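Local coordinates for protein putative DNA helicase (Lactobacillus plantarum, PDB 3DMN) that probably takes part in ATP-driven DNA unwinding, as the C-terminal domain of a putative UvrD-like helicase whose function has not been established, at residues Ala72-Leu77 with Val102-Ser107; Gln49-Leu54 with Arg84-Thr89; Ala65-Ser70 with Tyr138-Arg143; Pro41-Gly46 with Ile119-Asn124. All coordinates share one frame; numbering follows the deposited sequence.

Contact 1: residues Ala72-Leu77 with Val102-Ser107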
loop_
_atom_site.group_PDB
_atom_site.type_symbol
_atom_site.label_atom_id
_atom_site.label_comp_id
_atom_site.label_asym_id
_atom_site.label_seq_id
_atom_site.Cartn_x
_atom_site.Cartn_y
_atom_site.Cartn_z
ATOM N N ALA A 72 -9.109 -8.271 9.438
ATOM C CA ALA A 72 -9.511 -9.525 8.760
ATOM C C ALA A 72 -8.745 -9.618 7.419
ATOM O O ALA A 72 -8.218 -10.688 7.030
ATOM C CB ALA A 72 -10.995 -9.517 8.504
ATOM N N GLU A 73 -8.672 -8.505 6.698
ATOM C CA GLU A 73 -7.977 -8.495 5.385
ATOM C C GLU A 73 -6.478 -8.714 5.563
ATOM O O GLU A 73 -5.862 -9.448 4.805
ATOM C CB GLU A 73 -8.298 -7.219 4.627
ATOM C CG GLU A 73 -9.775 -7.264 4.287
ATOM C CD GLU A 73 -10.265 -6.069 3.478
ATOM O OE1 GLU A 73 -9.464 -5.130 3.254
ATOM O OE2 GLU A 73 -11.473 -6.133 3.049
ATOM N N CYS A 74 -5.911 -8.093 6.591
ATOM C CA CYS A 74 -4.503 -8.349 6.950
ATOM C C CYS A 74 -4.217 -9.778 7.318
ATOM O O CYS A 74 -3.167 -10.299 6.920
ATOM C CB CYS A 74 -4.065 -7.427 8.105
ATOM S SG CYS A 74 -3.923 -5.684 7.587
ATOM N N GLU A 75 -5.131 -10.418 8.060
ATOM C CA GLU A 75 -4.951 -11.834 8.414
ATOM C C GLU A 75 -4.948 -12.698 7.149
ATOM O O GLU A 75 -4.135 -13.609 7.033
ATOM C CB GLU A 75 -6.086 -12.258 9.355
ATOM C CG GLU A 75 -5.816 -11.733 10.720
ATOM C CD GLU A 75 -6.971 -11.914 11.669
ATOM O OE1 GLU A 75 -8.112 -12.091 11.194
ATOM O OE2 GLU A 75 -6.724 -11.871 12.901
ATOM N N ALA A 76 -5.880 -12.426 6.228
ATOM C CA ALA A 76 -5.990 -13.249 4.996
ATOM C C ALA A 76 -4.698 -13.085 4.175
ATOM O O ALA A 76 -4.164 -14.061 3.656
ATOM C CB ALA A 76 -7.175 -12.817 4.184
ATOM N N LEU A 77 -4.188 -11.855 4.088
ATOM C CA LEU A 77 -2.967 -11.607 3.292
ATOM C C LEU A 77 -1.788 -12.283 3.952
ATOM O O LEU A 77 -0.937 -12.862 3.270
ATOM C CB LEU A 77 -2.716 -10.105 3.128
ATOM C CG LEU A 77 -1.414 -9.809 2.384
ATOM C CD1 LEU A 77 -1.462 -10.398 0.960
ATOM C CD2 LEU A 77 -1.086 -8.312 2.372
ATOM N N VAL A 102 8.908 -8.981 6.630
ATOM C CA VAL A 102 7.724 -8.265 6.076
ATOM C C VAL A 102 6.710 -7.826 7.151
ATOM O O VAL A 102 6.137 -8.673 7.830
ATOM C CB VAL A 102 7.009 -9.159 5.016
ATOM C CG1 VAL A 102 5.866 -8.444 4.341
ATOM C CG2 VAL A 102 8.001 -9.668 3.965
ATOM N N ILE A 103 6.424 -6.525 7.278
ATOM C CA ILE A 103 5.384 -6.111 8.237
ATOM C C ILE A 103 4.072 -5.913 7.488
ATOM O O ILE A 103 4.053 -5.297 6.418
ATOM C CB ILE A 103 5.677 -4.806 9.087
ATOM C CG1 ILE A 103 5.924 -3.616 8.203
ATOM C CG2 ILE A 103 6.799 -5.033 10.115
ATOM C CD1 ILE A 103 6.229 -2.359 8.980
ATOM N N VAL A 104 3.002 -6.462 8.063
ATOM C CA VAL A 104 1.643 -6.253 7.581
ATOM C C VAL A 104 0.930 -5.488 8.702
ATOM O O VAL A 104 0.892 -5.971 9.865
ATOM C CB VAL A 104 0.923 -7.621 7.281
ATOM C CG1 VAL A 104 -0.513 -7.307 6.904
ATOM C CG2 VAL A 104 1.606 -8.320 6.108
ATOM N N VAL A 105 0.371 -4.335 8.348
ATOM C CA VAL A 105 -0.038 -3.306 9.298
ATOM C C VAL A 105 -1.514 -3.005 8.989
ATOM O O VAL A 105 -1.820 -2.513 7.915
ATOM C CB VAL A 105 0.809 -1.922 9.044
ATOM C CG1 VAL A 105 0.429 -0.803 10.023
ATOM C CG2 VAL A 105 2.329 -2.142 9.083
ATOM N N PRO A 106 -2.435 -3.280 9.938
ATOM C CA PRO A 106 -3.804 -2.730 9.674
ATOM C C PRO A 106 -3.802 -1.205 9.707
ATOM O O PRO A 106 -3.057 -0.613 10.489
ATOM C CB PRO A 106 -4.613 -3.225 10.865
ATOM C CG PRO A 106 -3.812 -4.371 11.414
ATOM C CD PRO A 106 -2.378 -4.042 11.195
ATOM N N SER A 107 -4.648 -0.579 8.902
ATOM C CA SER A 107 -4.603 0.873 8.729
ATOM C C SER A 107 -4.610 1.593 10.058
ATOM O O SER A 107 -3.864 2.560 10.274
ATOM C CB SER A 107 -5.766 1.383 7.870
ATOM O OG SER A 107 -7.035 1.058 8.454
#
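Cys-74 lies between Val-104 and Pro-106, and these three residues make most of the contact. It is a helix-on-sheet packing in a parallel alpha/beta fold, as in P-loop NTPases of the UvrD-like helicase family. Helix 71-82 links strand 64-68 to strand 88-90 in a beta-alpha-beta crossover. Strand 102-106 lies between those two strands in the sheet, so the helix passes over it. The axes of the two short segments come within 8.3 Å and run nearly antiparallel, at 162°.

Cys-74 points toward the strand. Its CB meets Val-104 CG1 at 3.8 Å. Its sulfur is anti to the carbonyl carbon (chi1 -70°), which carries it past the valine to the end of the strand. There SG lies 3.8 Å from Val-105 O, with no hydrogen bond between them.

Val-104 meets the cysteine with one branch. CG1, anti to the backbone N, touches both CB and SG of Cys-74. The valine also packs on Ile-66, Val-88 and Leu-90 of the flanking strands. Leu-77, one turn further along the helix, faces the same way but stays more distant, with Ile-66 as a neighbour. All the touching residues are buried.

Pro-106 closes the strand end of the contact. Cys-74 SG is 3.6 Å from Pro-106 CA and 4.0 Å from Pro-106 CG, so the sulfur meets both the backbone and the ring.

Contact 2: residues Gln49-Leu54 with Arg84-Thr89. With ACT (acetate ion), chain C.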
loop_
_atom_site.group_PDB
_atom_site.type_symbol
_atom_site.label_atom_id
_atom_site.label_comp_id
_atom_site.label_asym_id
_atom_site.label_seq_id
_atom_site.Cartn_x
_atom_site.Cartn_y
_atom_site.Cartn_z
ATOM N N GLN A 49 1.585 -10.250 -6.927
ATOM C CA GLN A 49 2.153 -8.917 -7.126
ATOM C C GLN A 49 2.813 -8.390 -5.871
ATOM O O GLN A 49 3.837 -7.683 -5.954
ATOM C CB GLN A 49 1.130 -7.912 -7.675
ATOM C CG GLN A 49 1.717 -6.514 -7.885
ATOM C CD GLN A 49 2.942 -6.444 -8.803
ATOM O OE1 GLN A 49 3.097 -7.224 -9.753
ATOM N NE2 GLN A 49 3.820 -5.478 -8.522
ATOM N N VAL A 50 2.244 -8.697 -4.709
ATOM C CA VAL A 50 2.877 -8.309 -3.438
ATOM C C VAL A 50 4.268 -8.976 -3.310
ATOM O O VAL A 50 5.258 -8.335 -2.935
ATOM C CB VAL A 50 2.005 -8.670 -2.240
ATOM C CG1 VAL A 50 2.726 -8.383 -0.966
ATOM C CG2 VAL A 50 0.677 -7.865 -2.299
ATOM N N VAL A 51 4.332 -10.267 -3.606
ATOM C CA VAL A 51 5.616 -10.998 -3.534
ATOM C C VAL A 51 6.661 -10.340 -4.455
ATOM O O VAL A 51 7.822 -10.076 -4.070
ATOM C CB VAL A 51 5.392 -12.476 -3.905
ATOM C CG1 VAL A 51 6.713 -13.202 -4.157
ATOM C CG2 VAL A 51 4.646 -13.176 -2.760
ATOM N N ASP A 52 6.213 -10.039 -5.668
ATOM C CA ASP A 52 7.051 -9.454 -6.689
ATOM C C ASP A 52 7.523 -8.044 -6.289
ATOM O O ASP A 52 8.722 -7.705 -6.457
ATOM C CB ASP A 52 6.317 -9.392 -8.006
ATOM C CG ASP A 52 6.087 -10.749 -8.609
ATOM O OD1 ASP A 52 6.546 -11.761 -8.045
ATOM O OD2 ASP A 52 5.470 -10.781 -9.702
ATOM N N GLN A 53 6.601 -7.242 -5.755
ATOM C CA GLN A 53 6.963 -5.903 -5.289
ATOM C C GLN A 53 7.943 -5.935 -4.112
ATOM O O GLN A 53 8.866 -5.129 -4.032
ATOM C CB GLN A 53 5.712 -5.105 -4.921
ATOM C CG GLN A 53 6.035 -3.610 -4.678
ATOM C CD GLN A 53 6.425 -2.905 -5.952
ATOM O OE1 GLN A 53 7.437 -2.182 -6.002
ATOM N NE2 GLN A 53 5.667 -3.136 -6.993
ATOM N N LEU A 54 7.753 -6.889 -3.207
ATOM C CA LEU A 54 8.658 -7.015 -2.066
ATOM C C LEU A 54 10.063 -7.332 -2.571
ATOM O O LEU A 54 11.042 -6.763 -2.096
ATOM C CB LEU A 54 8.155 -8.102 -1.136
ATOM C CG LEU A 54 6.923 -7.719 -0.287
ATOM C CD1 LEU A 54 6.417 -8.944 0.421
ATOM C CD2 LEU A 54 7.266 -6.619 0.736
ATOM N N ARG A 84 3.684 -18.301 0.715
ATOM C CA ARG A 84 4.617 -18.017 -0.389
ATOM C C ARG A 84 6.053 -18.014 0.076
ATOM O O ARG A 84 6.966 -17.638 -0.697
ATOM C CB ARG A 84 4.336 -16.648 -1.053
ATOM C CG ARG A 84 2.931 -16.519 -1.604
ATOM C CD ARG A 84 2.454 -17.724 -2.457
ATOM N NE ARG A 84 1.144 -17.351 -3.044
ATOM C CZ ARG A 84 0.981 -16.548 -4.107
ATOM N NH1 ARG A 84 2.051 -16.039 -4.752
ATOM N NH2 ARG A 84 -0.279 -16.264 -4.507
ATOM N N GLY A 85 6.288 -18.456 1.316
ATOM C CA GLY A 85 7.624 -18.538 1.883
ATOM C C GLY A 85 8.147 -17.226 2.442
ATOM O O GLY A 85 9.348 -17.144 2.745
ATOM N N GLU A 86 7.267 -16.225 2.592
ATOM C CA GLU A 86 7.710 -14.914 3.115
ATOM C C GLU A 86 7.821 -15.013 4.625
ATOM O O GLU A 86 7.024 -15.724 5.275
ATOM C CB GLU A 86 6.698 -13.820 2.791
ATOM C CG GLU A 86 6.487 -13.592 1.290
ATOM C CD GLU A 86 7.606 -12.814 0.574
ATOM O OE1 GLU A 86 8.627 -12.418 1.187
ATOM O OE2 GLU A 86 7.429 -12.568 -0.647
ATOM N N GLN A 87 8.736 -14.224 5.194
ATOM C CA GLN A 87 8.750 -14.014 6.650
ATOM C C GLN A 87 7.785 -12.874 6.889
ATOM O O GLN A 87 7.983 -11.805 6.322
ATOM C CB GLN A 87 10.151 -13.590 7.118
ATOM C CG GLN A 87 10.346 -13.631 8.622
ATOM C CD GLN A 87 11.804 -13.341 9.026
ATOM O OE1 GLN A 87 12.536 -12.637 8.322
ATOM N NE2 GLN A 87 12.215 -13.899 10.147
ATOM N N VAL A 88 6.727 -13.122 7.643
ATOM C CA VAL A 88 5.648 -12.106 7.810
ATOM C C VAL A 88 5.373 -11.848 9.279
ATOM O O VAL A 88 5.306 -12.792 10.118
ATOM C CB VAL A 88 4.346 -12.542 7.161
ATOM C CG1 VAL A 88 3.345 -11.324 7.115
ATOM C CG2 VAL A 88 4.636 -13.042 5.766
ATOM N N THR A 89 5.235 -10.557 9.593
ATOM C CA THR A 89 4.840 -10.137 10.933
ATOM C C THR A 89 3.573 -9.301 10.786
ATOM O O THR A 89 3.618 -8.183 10.258
ATOM C CB THR A 89 5.942 -9.313 11.587
ATOM O OG1 THR A 89 7.089 -10.146 11.769
ATOM C CG2 THR A 89 5.481 -8.771 12.949
HETATM C C ACT C . 7.070 -16.181 9.617
HETATM O O ACT C . 6.350 -15.950 8.626
HETATM O OXT ACT C . 7.825 -15.254 9.969
HETATM C CH3 ACT C . 7.023 -17.428 10.350
HETATM O O HOH W 1 9.264 -11.374 -2.177
#
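Val-51 of helix 43-59 packs against Arg-84 and Glu-86, which follow the end of helix 71-82. The apolar contact is small: Val-51 CG2 touches Arg-84 CB at 3.9 Å, the two side chains crossing at about a right angle.

A charged group also makes van der Waals contact here. Glu-86 OE2 is 3.5 Å from Val-51 CG2 and 3.9 Å from Leu-54 CD1. The glutamate chain is bent at its second torsion (chi2 -76°), which folds the carboxylate back against these methyl groups.

The polar link across the contact runs through water. One water donates to Val-51 O and to Glu-86 OE2, at 2.7 Å each. Both protein atoms are acceptors, so the water supplies the hydrogens. The guanidinium of Arg-84 forms salt bridges to Asp-48 and Glu-44, earlier on the same helix as Val-51.

The backbone turns here. Gly-85, with positive phi, is the C-prime residue of a Schellman motif that ends helix 71-82, with Glu-86 N bonded to Leu-81 O. Further on, Val-88 N donates to an acetate O at 3.0 Å; this ion probably comes from the crystallisation liquor.

The contact thus joins the side of helix 43-59 to the turn that follows helix 71-82, by salt bridges, one water and a small apolar patch. The water's donation to OE2 is consistent with an ionised Glu-86, partly shielded by the methyl groups of Val-51 and Leu-54.

Contact 3: residues Ala65-Ser70 with Tyr138-Arg143. With ACT (acetate ion), chain G; ACT (acetate ion), chain E.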
loop_
_atom_site.group_PDB
_atom_site.type_symbol
_atom_site.label_atom_id
_atom_site.label_comp_id
_atom_site.label_asym_id
_atom_site.label_seq_id
_atom_site.Cartn_x
_atom_site.Cartn_y
_atom_site.Cartn_z
ATOM N N ALA A 65 6.506 -1.639 4.329
ATOM C CA ALA A 65 5.315 -2.063 5.102
ATOM C C ALA A 65 4.147 -2.291 4.178
ATOM O O ALA A 65 3.954 -1.523 3.239
ATOM C CB ALA A 65 4.939 -1.049 6.125
ATOM N N ILE A 66 3.382 -3.349 4.417
ATOM C CA ILE A 66 2.147 -3.562 3.683
ATOM C C ILE A 66 1.001 -3.123 4.583
ATOM O O ILE A 66 0.914 -3.575 5.743
ATOM C CB ILE A 66 1.934 -5.033 3.398
ATOM C CG1 ILE A 66 3.149 -5.578 2.639
ATOM C CG2 ILE A 66 0.601 -5.199 2.652
ATOM C CD1 ILE A 66 3.098 -7.133 2.463
ATOM N N ILE A 67 0.201 -2.174 4.097
ATOM C CA ILE A 67 -0.950 -1.678 4.901
ATOM C C ILE A 67 -2.257 -2.205 4.334
ATOM O O ILE A 67 -2.574 -1.948 3.151
ATOM C CB ILE A 67 -0.993 -0.128 4.957
ATOM C CG1 ILE A 67 0.373 0.382 5.421
ATOM C CG2 ILE A 67 -2.131 0.320 5.883
ATOM C CD1 ILE A 67 0.530 1.930 5.531
ATOM N N GLY A 68 -2.976 -2.970 5.143
ATOM C CA GLY A 68 -4.324 -3.503 4.766
ATOM C C GLY A 68 -5.378 -2.670 5.516
ATOM O O GLY A 68 -5.084 -2.037 6.511
ATOM N N LYS A 69 -6.602 -2.677 5.042
ATOM C CA LYS A 69 -7.619 -1.801 5.620
ATOM C C LYS A 69 -7.999 -2.253 7.009
ATOM O O LYS A 69 -8.138 -1.410 7.914
ATOM C CB LYS A 69 -8.853 -1.756 4.727
ATOM C CG LYS A 69 -9.938 -0.831 5.280
ATOM C CD LYS A 69 -11.147 -0.675 4.306
ATOM C CE LYS A 69 -11.853 -1.990 4.072
ATOM N NZ LYS A 69 -13.150 -1.767 3.294
ATOM N N SER A 70 -8.274 -3.557 7.137
ATOM C CA SER A 70 -8.844 -4.082 8.355
ATOM C C SER A 70 -8.020 -5.240 8.856
ATOM O O SER A 70 -7.248 -5.842 8.086
ATOM C CB SER A 70 -10.268 -4.617 8.057
ATOM O OG SER A 70 -10.176 -5.764 7.202
ATOM N N TYR A 138 -6.313 8.142 1.529
ATOM C CA TYR A 138 -5.291 9.194 1.533
ATOM C C TYR A 138 -4.267 8.961 2.660
ATOM O O TYR A 138 -3.051 8.993 2.451
ATOM C CB TYR A 138 -5.989 10.529 1.755
ATOM C CG TYR A 138 -5.022 11.643 2.049
ATOM C CD1 TYR A 138 -4.302 12.226 1.015
ATOM C CD2 TYR A 138 -4.839 12.092 3.338
ATOM C CE1 TYR A 138 -3.408 13.297 1.286
ATOM C CE2 TYR A 138 -3.962 13.119 3.627
ATOM C CZ TYR A 138 -3.246 13.711 2.603
ATOM O OH TYR A 138 -2.374 14.743 2.929
ATOM N N THR A 139 -4.783 8.770 3.861
ATOM C CA THR A 139 -3.913 8.560 5.023
ATOM C C THR A 139 -2.993 7.347 4.845
ATOM O O THR A 139 -1.826 7.409 5.151
ATOM C CB THR A 139 -4.752 8.435 6.283
ATOM O OG1 THR A 139 -5.479 9.655 6.432
ATOM C CG2 THR A 139 -3.865 8.241 7.502
ATOM N N ILE A 140 -3.538 6.241 4.367
ATOM C CA ILE A 140 -2.719 5.046 4.146
ATOM C C ILE A 140 -1.606 5.328 3.143
ATOM O O ILE A 140 -0.437 5.022 3.378
ATOM C CB ILE A 140 -3.590 3.911 3.654
ATOM C CG1 ILE A 140 -4.549 3.476 4.783
ATOM C CG2 ILE A 140 -2.732 2.736 3.166
ATOM C CD1 ILE A 140 -5.583 2.412 4.304
ATOM N N CYS A 141 -1.978 5.904 2.014
ATOM C CA CYS A 141 -0.993 6.121 0.961
ATOM C C CYS A 141 0.068 7.121 1.426
ATOM O O CYS A 141 1.242 6.992 1.046
ATOM C CB CYS A 141 -1.696 6.633 -0.295
ATOM S SG CYS A 141 -2.663 5.398 -1.141
ATOM N N SER A 142 -0.338 8.083 2.261
ATOM C CA SER A 142 0.536 9.157 2.707
ATOM C C SER A 142 1.605 8.669 3.712
ATOM O O SER A 142 2.513 9.422 4.063
ATOM C CB SER A 142 -0.287 10.338 3.254
ATOM O OG SER A 142 -1.067 10.929 2.214
ATOM N N ARG A 143 1.482 7.411 4.168
ATOM C CA ARG A 143 2.488 6.810 5.065
ATOM C C ARG A 143 3.782 6.517 4.316
ATOM O O ARG A 143 4.804 6.290 4.950
ATOM C CB ARG A 143 1.990 5.513 5.677
ATOM C CG ARG A 143 0.659 5.650 6.406
ATOM C CD ARG A 143 0.865 6.015 7.809
ATOM N NE ARG A 143 -0.396 6.247 8.512
ATOM C CZ ARG A 143 -0.503 7.102 9.521
ATOM N NH1 ARG A 143 0.573 7.780 9.931
ATOM N NH2 ARG A 143 -1.684 7.288 10.122
HETATM C C ACT G . -3.601 4.934 8.317
HETATM O O ACT G . -3.332 5.584 9.353
HETATM O OXT ACT G . -2.644 4.511 7.672
HETATM C CH3 ACT G . -5.003 4.713 7.889
HETATM C C ACT E . -14.409 -4.799 3.983
HETATM O O ACT E . -13.557 -4.402 4.814
HETATM O OXT ACT E . -14.696 -4.040 3.009
HETATM C CH3 ACT E . -15.037 -6.116 4.233
#
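Ile-67 of strand 64-68 packs against Ile-140 of helix 134-141 and Arg-143, a little further along the chain. The tight part is apolar. Ile-67 CG2 meets Ile-140 CG2 at 3.7 Å, and the two side chains lie alongside each other, pointing opposite ways. The other branch of Ile-67 is extended (chi2 180°), so its CD1 reaches Arg-143 CG at 3.8 Å. The arginine chain crosses the isoleucine at about a right angle.

The looser side is polar and holds acetate ions, probably from the crystallisation liquor. Arg-143 NE donates to OXT of one acetate at 3.0 Å and nearly straight, at 172°. NH2 faces O of the same ion, which lies at the edge of the guanidinium, but that distance is too short to be trusted. The methyl of this acetate sits 3.4 Å from Ile-140 CG1. Lys-69 turns its end away from the helix, and its NZ donates to OXT of a second acetate at 2.8 Å and to Asn-127 O. A leucine in place of Arg-143 would remove the guanidinium, and is likely to leave Leu-113 O without the donor it has in NH1 and the anion without the NE that holds it.

Tyr-138 to Arg-143 resemble motif VI of UvrD-like helicases, whose arginine reaches the nucleotide phosphates. An anion at Arg-143 is consistent with such a role but does not establish it.

Ile-67 and Ile-140 also touch Val-118 and Val-120 of strand 118-121. Helix 134-141 covers this face of the sheet, while adjacent Ile-66 packs on helices 43-59 and 71-82 across the other.

Contact 4: residues Pro41-Gly46 with Ile119-Asn124. With ACT (acetate ion), chain K; ACT (acetate ion), chain L.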
loop_
_atom_site.group_PDB
_atom_site.type_symbol
_atom_site.label_atom_id
_atom_site.label_comp_id
_atom_site.label_asym_id
_atom_site.label_seq_id
_atom_site.Cartn_x
_atom_site.Cartn_y
_atom_site.Cartn_z
ATOM N N PRO A 41 -6.547 -9.899 -11.283
ATOM C CA PRO A 41 -7.872 -10.510 -11.439
ATOM C C PRO A 41 -8.438 -11.246 -10.259
ATOM O O PRO A 41 -9.640 -11.521 -10.247
ATOM C CB PRO A 41 -7.665 -11.514 -12.599
ATOM C CG PRO A 41 -6.154 -11.891 -12.456
ATOM C CD PRO A 41 -5.518 -10.578 -12.093
ATOM N N ASN A 42 -7.597 -11.649 -9.302
ATOM C CA ASN A 42 -8.079 -12.435 -8.174
ATOM C C ASN A 42 -7.086 -12.336 -7.036
ATOM O O ASN A 42 -5.966 -11.795 -7.224
ATOM C CB ASN A 42 -8.354 -13.905 -8.547
ATOM C CG ASN A 42 -7.199 -14.510 -9.319
ATOM O OD1 ASN A 42 -6.061 -14.492 -8.830
ATOM N ND2 ASN A 42 -7.462 -14.999 -10.526
ATOM N N PHE A 43 -7.497 -12.890 -5.887
ATOM C CA PHE A 43 -6.713 -12.749 -4.652
ATOM C C PHE A 43 -5.282 -13.298 -4.815
ATOM O O PHE A 43 -4.327 -12.592 -4.474
ATOM C CB PHE A 43 -7.438 -13.460 -3.538
ATOM C CG PHE A 43 -6.698 -13.474 -2.236
ATOM C CD1 PHE A 43 -6.837 -12.436 -1.347
ATOM C CD2 PHE A 43 -5.872 -14.563 -1.917
ATOM C CE1 PHE A 43 -6.154 -12.464 -0.116
ATOM C CE2 PHE A 43 -5.191 -14.615 -0.702
ATOM C CZ PHE A 43 -5.302 -13.555 0.182
ATOM N N GLU A 44 -5.163 -14.497 -5.384
ATOM C CA GLU A 44 -3.853 -15.145 -5.566
ATOM C C GLU A 44 -2.970 -14.340 -6.522
ATOM O O GLU A 44 -1.760 -14.193 -6.285
ATOM C CB GLU A 44 -4.011 -16.604 -6.008
ATOM C CG GLU A 44 -4.661 -17.489 -4.929
ATOM C CD GLU A 44 -3.854 -17.633 -3.617
ATOM O OE1 GLU A 44 -2.600 -17.554 -3.617
ATOM O OE2 GLU A 44 -4.496 -17.842 -2.557
ATOM N N ALA A 45 -3.565 -13.754 -7.577
ATOM C CA ALA A 45 -2.774 -12.875 -8.437
ATOM C C ALA A 45 -2.326 -11.589 -7.719
ATOM O O ALA A 45 -1.228 -11.033 -7.967
ATOM C CB ALA A 45 -3.538 -12.542 -9.683
ATOM N N GLY A 46 -3.199 -11.078 -6.846
ATOM C CA GLY A 46 -2.799 -9.929 -6.013
ATOM C C GLY A 46 -1.614 -10.271 -5.142
ATOM O O GLY A 46 -0.669 -9.493 -5.043
ATOM N N ILE A 119 3.237 -0.889 0.524
ATOM C CA ILE A 119 2.342 -1.568 -0.445
ATOM C C ILE A 119 0.933 -1.520 0.133
ATOM O O ILE A 119 0.719 -2.038 1.230
ATOM C CB ILE A 119 2.772 -3.006 -0.653
ATOM C CG1 ILE A 119 4.181 -3.069 -1.256
ATOM C CG2 ILE A 119 1.735 -3.798 -1.543
ATOM C CD1 ILE A 119 4.817 -4.518 -1.204
ATOM N N VAL A 120 0.001 -0.837 -0.548
ATOM C CA VAL A 120 -1.387 -0.784 -0.103
ATOM C C VAL A 120 -2.080 -2.042 -0.584
ATOM O O VAL A 120 -2.236 -2.270 -1.783
ATOM C CB VAL A 120 -2.120 0.475 -0.654
ATOM C CG1 VAL A 120 -3.518 0.537 -0.109
ATOM C CG2 VAL A 120 -1.330 1.720 -0.266
ATOM N N TRP A 121 -2.558 -2.843 0.373
ATOM C CA TRP A 121 -3.178 -4.115 -0.010
ATOM C C TRP A 121 -4.664 -3.949 -0.338
ATOM O O TRP A 121 -5.513 -3.553 0.505
ATOM C CB TRP A 121 -2.982 -5.197 1.090
ATOM C CG TRP A 121 -3.785 -6.409 0.824
ATOM C CD1 TRP A 121 -4.834 -6.897 1.587
ATOM C CD2 TRP A 121 -3.682 -7.269 -0.316
ATOM N NE1 TRP A 121 -5.359 -8.048 1.004
ATOM C CE2 TRP A 121 -4.681 -8.280 -0.176
ATOM C CE3 TRP A 121 -2.825 -7.312 -1.427
ATOM C CZ2 TRP A 121 -4.828 -9.303 -1.111
ATOM C CZ3 TRP A 121 -3.004 -8.333 -2.386
ATOM C CH2 TRP A 121 -4.000 -9.297 -2.205
ATOM N N ASN A 122 -4.969 -4.281 -1.587
ATOM C CA ASN A 122 -6.359 -4.393 -2.055
ATOM C C ASN A 122 -7.109 -3.065 -2.034
ATOM O O ASN A 122 -8.190 -2.936 -1.429
ATOM C CB ASN A 122 -7.145 -5.506 -1.382
ATOM C CG ASN A 122 -8.145 -6.130 -2.361
ATOM O OD1 ASN A 122 -8.228 -5.649 -3.487
ATOM N ND2 ASN A 122 -8.924 -7.138 -1.931
ATOM N N ALA A 123 -6.538 -2.126 -2.762
ATOM C CA ALA A 123 -7.123 -0.807 -2.984
ATOM C C ALA A 123 -8.201 -0.879 -4.072
ATOM O O ALA A 123 -8.111 -0.163 -5.094
ATOM C CB ALA A 123 -6.011 0.176 -3.436
ATOM N N ASN A 124 -9.207 -1.722 -3.844
ATOM C CA ASN A 124 -10.143 -2.039 -4.902
ATOM C C ASN A 124 -11.501 -1.373 -4.682
ATOM O O ASN A 124 -11.659 -0.519 -3.786
ATOM C CB ASN A 124 -10.297 -3.558 -5.077
ATOM C CG ASN A 124 -11.006 -4.215 -3.899
ATOM O OD1 ASN A 124 -11.280 -3.565 -2.893
ATOM N ND2 ASN A 124 -11.311 -5.524 -4.028
HETATM C C ACT K . -8.471 -8.986 1.148
HETATM O O ACT K . -7.615 -9.522 1.972
HETATM O OXT ACT K . -8.650 -7.724 1.094
HETATM C CH3 ACT K . -9.280 -9.817 0.211
HETATM C C ACT L . -10.699 -9.944 -3.334
HETATM O O ACT L . -9.826 -10.392 -2.545
HETATM O OXT ACT L . -10.834 -8.706 -3.468
HETATM C CH3 ACT L . -11.570 -10.887 -4.112
#
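Gly-46, in the first turn of helix 43-59, lies against Trp-121 at the end of strand 118-121. The nearest CA atoms are those of Gly-46 and Asn-122, 7.7 Å apart. Asn-42 is the N-cap of the helix, and its OD1 accepts from Ala-45 N at 2.9 Å. After Trp-121 the chain turns sharply: Asn-122 has positive phi, and Ala-123 centres an inverse gamma turn.

Gly-46 C is 3.6 Å from Trp-121 CZ3, at the edge of the indole. A CB on this residue would clash with Trp-121 CH2, so glycine lets the helix come this close. The tryptophan CG is anti to the backbone N (chi1 171°), which swings the indole toward the helix. Phe-43 completes the contact in an offset edge-to-face stack. The edge of Trp-121 points at the phenylalanine face, with ring centroids 5.7 Å apart and planes at 89°. Trp-121 CZ2 is 3.6 Å from Phe-43 CE1. A leucine in place of Trp-121 would probably open a gap beside Gly-46 and leave the Phe-43 ring without its edge partner.

The polar bonds lie beside the rings. Trp-121 NE1 donates to an acetate O at 2.9 Å. Asn-122 ND2 donates to this acetate and, at 2.9 Å, to OXT of a second one. Asn-122 OD1 accepts from Val-153 N, which fixes how the amide is turned.

The indole therefore has two roles. Its carbon edge packs against Gly-46 and Phe-43 of the helix. Its N-H and the asparagine amide present donors that bind acetates here, probably from the crystallisation liquor.

In the fold
From the N terminus, residues 41-46 start helix 43-59 and wait for 119-124, where contact 4 closes a long loop. Contacts 1 and 2 lie wholly within that loop. Contact 2 joins 49-54 of the same helix to 84-89, and it crosses contact 1, which pairs 72-77 with 102-107. Residues 65-70 find their partner last, at 138-143. Contact 3 therefore encloses contact 1 and crosses contacts 2 and 4. All four reach one parallel sheet. Contacts 1, 2 and 4 tie helices 43-59 and 71-82 to it and to each other on one face. Contact 3 adds helix 134-141 on the other, giving three layers.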